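PDB 4HIZ: endosialidase from Enterobacteria phage phi92, which cleaves sialic acid polymers as an endosialidase, acting on alpha-2,8 and alpha-2,9 linkages, and probably helps the phage penetrate its host's polysialic acid capsule. Local coordinates for residues F456-Q461 with Y518-K523. Numbering follows the deposited sequence.
Sequences FNITDQ and YSYRLK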
loop_
_atom_site.group_PDB
_atom_site.type_symbol
_atom_site.label_atom_id
_atom_site.label_comp_id
_atom_site.label_asym_id
_atom_site.label_seq_id
_atom_site.Cartn_x
_atom_site.Cartn_y
_atom_site.Cartn_z
ATOM N N PHE A 456 -1.053 29.056 22.780
ATOM C CA PHE A 456 -2.165 28.772 21.885
ATOM C C PHE A 456 -2.295 27.267 21.676
ATOM O O PHE A 456 -1.354 26.624 21.230
ATOM C CB PHE A 456 -1.884 29.403 20.510
ATOM C CG PHE A 456 -1.799 30.914 20.523
ATOM C CD1 PHE A 456 -2.947 31.682 20.293
ATOM C CD2 PHE A 456 -0.562 31.561 20.660
ATOM C CE1 PHE A 456 -2.890 33.077 20.271
ATOM C CE2 PHE A 456 -0.489 32.955 20.639
ATOM C CZ PHE A 456 -1.639 33.708 20.430
ATOM N N ASN A 457 -3.467 26.717 21.994
ATOM C CA ASN A 457 -3.806 25.335 21.626
ATOM C C ASN A 457 -4.141 25.334 20.134
ATOM O O ASN A 457 -5.176 25.903 19.721
ATOM C CB ASN A 457 -5.008 24.896 22.490
ATOM C CG ASN A 457 -5.493 23.478 22.193
ATOM O OD1 ASN A 457 -4.781 22.613 21.597
ATOM N ND2 ASN A 457 -6.721 23.233 22.579
ATOM N N ILE A 458 -3.242 24.753 19.332
ATOM C CA ILE A 458 -3.330 24.829 17.862
ATOM C C ILE A 458 -3.841 23.536 17.196
ATOM O O ILE A 458 -4.250 23.557 16.022
ATOM C CB ILE A 458 -1.958 25.171 17.264
ATOM C CG1 ILE A 458 -0.839 24.293 17.879
ATOM C CG2 ILE A 458 -1.641 26.636 17.569
ATOM C CD1 ILE A 458 0.445 24.284 17.013
ATOM N N THR A 459 -3.789 22.418 17.929
ATOM C CA THR A 459 -4.289 21.123 17.423
ATOM C C THR A 459 -4.414 20.183 18.618
ATOM O O THR A 459 -3.767 20.420 19.640
ATOM C CB THR A 459 -3.345 20.502 16.337
ATOM O OG1 THR A 459 -3.810 19.186 16.009
ATOM C CG2 THR A 459 -1.907 20.379 16.857
ATOM N N ASP A 460 -5.287 19.174 18.522
ATOM C CA ASP A 460 -5.426 18.173 19.573
ATOM C C ASP A 460 -5.134 16.794 18.994
ATOM O O ASP A 460 -5.640 16.440 17.899
ATOM C CB ASP A 460 -6.876 18.101 20.091
ATOM C CG ASP A 460 -7.280 19.272 21.003
ATOM O OD1 ASP A 460 -6.439 20.131 21.330
ATOM O OD2 ASP A 460 -8.476 19.297 21.411
ATOM N N GLN A 461 -4.409 15.997 19.767
ATOM C CA GLN A 461 -4.006 14.638 19.418
ATOM C C GLN A 461 -4.870 13.641 20.194
ATOM O O GLN A 461 -5.787 14.041 20.924
ATOM C CB GLN A 461 -2.522 14.457 19.802
ATOM C CG GLN A 461 -1.603 14.978 18.692
ATOM C CD GLN A 461 -1.936 16.393 18.247
ATOM O OE1 GLN A 461 -1.690 17.376 18.988
ATOM N NE2 GLN A 461 -2.494 16.523 17.022
ATOM N N TYR A 518 3.211 13.115 13.265
ATOM C CA TYR A 518 2.432 14.167 12.617
ATOM C C TYR A 518 3.329 15.372 12.388
ATOM O O TYR A 518 4.324 15.561 13.103
ATOM C CB TYR A 518 1.248 14.594 13.513
ATOM C CG TYR A 518 0.259 13.449 13.721
ATOM C CD1 TYR A 518 0.519 12.436 14.665
ATOM C CD2 TYR A 518 -0.897 13.373 12.942
ATOM C CE1 TYR A 518 -0.364 11.369 14.834
ATOM C CE2 TYR A 518 -1.815 12.312 13.124
ATOM C CZ TYR A 518 -1.524 11.313 14.031
ATOM O OH TYR A 518 -2.385 10.243 14.209
ATOM N N SER A 519 2.967 16.187 11.391
ATOM C CA SER A 519 3.686 17.435 11.123
ATOM C C SER A 519 2.701 18.599 11.078
ATOM O O SER A 519 1.730 18.570 10.288
ATOM C CB SER A 519 4.386 17.299 9.782
ATOM O OG SER A 519 4.927 18.551 9.366
ATOM N N TYR A 520 2.917 19.596 11.939
ATOM C CA TYR A 520 2.120 20.809 11.886
ATOM C C TYR A 520 2.943 21.812 11.090
ATOM O O TYR A 520 4.048 22.230 11.529
ATOM C CB TYR A 520 1.864 21.343 13.295
ATOM C CG TYR A 520 1.001 22.570 13.317
ATOM C CD1 TYR A 520 -0.401 22.470 13.260
ATOM C CD2 TYR A 520 1.572 23.844 13.392
ATOM C CE1 TYR A 520 -1.203 23.636 13.289
ATOM C CE2 TYR A 520 0.781 24.991 13.428
ATOM C CZ TYR A 520 -0.587 24.890 13.395
ATOM O OH TYR A 520 -1.330 26.067 13.447
ATOM N N ARG A 521 2.447 22.177 9.904
ATOM C CA ARG A 521 3.209 23.026 8.983
ATOM C C ARG A 521 2.583 24.424 9.046
ATOM O O ARG A 521 1.388 24.608 8.726
ATOM C CB ARG A 521 3.120 22.479 7.554
ATOM C CG ARG A 521 3.926 23.336 6.579
ATOM C CD ARG A 521 3.870 22.793 5.114
ATOM N NE ARG A 521 2.625 23.131 4.426
ATOM C CZ ARG A 521 2.474 22.984 3.105
ATOM N NH1 ARG A 521 3.434 22.421 2.382
ATOM N NH2 ARG A 521 1.333 23.345 2.512
ATOM N N LEU A 522 3.396 25.386 9.487
ATOM C CA LEU A 522 2.953 26.743 9.806
ATOM C C LEU A 522 3.603 27.770 8.873
ATOM O O LEU A 522 4.855 27.827 8.734
ATOM C CB LEU A 522 3.327 27.093 11.275
ATOM C CG LEU A 522 3.014 28.542 11.681
ATOM C CD1 LEU A 522 1.509 28.791 11.709
ATOM C CD2 LEU A 522 3.584 28.814 13.094
ATOM N N LYS A 523 2.786 28.603 8.232
ATOM C CA LYS A 523 3.308 29.695 7.385
ATOM C C LYS A 523 4.042 30.744 8.222
ATOM O O LYS A 523 3.496 31.269 9.197
ATOM C CB LYS A 523 2.135 30.332 6.617
ATOM C CG LYS A 523 2.464 31.601 5.844
ATOM C CD LYS A 523 1.241 31.952 4.979
ATOM C CE LYS A 523 1.464 33.181 4.116
ATOM N NZ LYS A 523 1.826 34.342 4.952
HETATM O O HOH W 1 -4.037 25.700 14.149
#
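The Tyr520 ring carries the methyl CD1 of Ile458 on one face. This is a CH-pi contact, with Ile458 CD1 3.7 Å from the centroid of the Tyr520 ring and 13° off its normal. Thr459 approaches the same ring obliquely, its CG2 4.4 Å from Tyr520 CD1. Ile458 CG1 sits between the backbone N and the carbonyl carbon (chi1 47°), and the extended chi2 carries CD1 out over the ring. The phenol end passes beside the isoleucine, where Tyr520 OH lies 4.0 Å from Ile458 CB. No direct hydrogen bond joins the two segments. Instead a water donates to Ile458 O at 2.9 Å and also bonds Tyr520 OH at 2.8 Å, in a contact whose touching residues are all buried. Gln461 NE2 donates to Thr459 OG1 at 3.1 Å, nearly straight and close to the amide plane. Gln461 OE1 bonds Thr436 OG1, so both ends of the amide are held. Phe69 touches both Ile458 and Tyr520. Strand 516-523 lies in a four-stranded antiparallel sheet with 71-75, 483-490 and 473-480, while 456-460 pairs antiparallel with 435-442 in another sheet. This is consistent with packing between neighbouring blades of the catalytic beta-propeller domain.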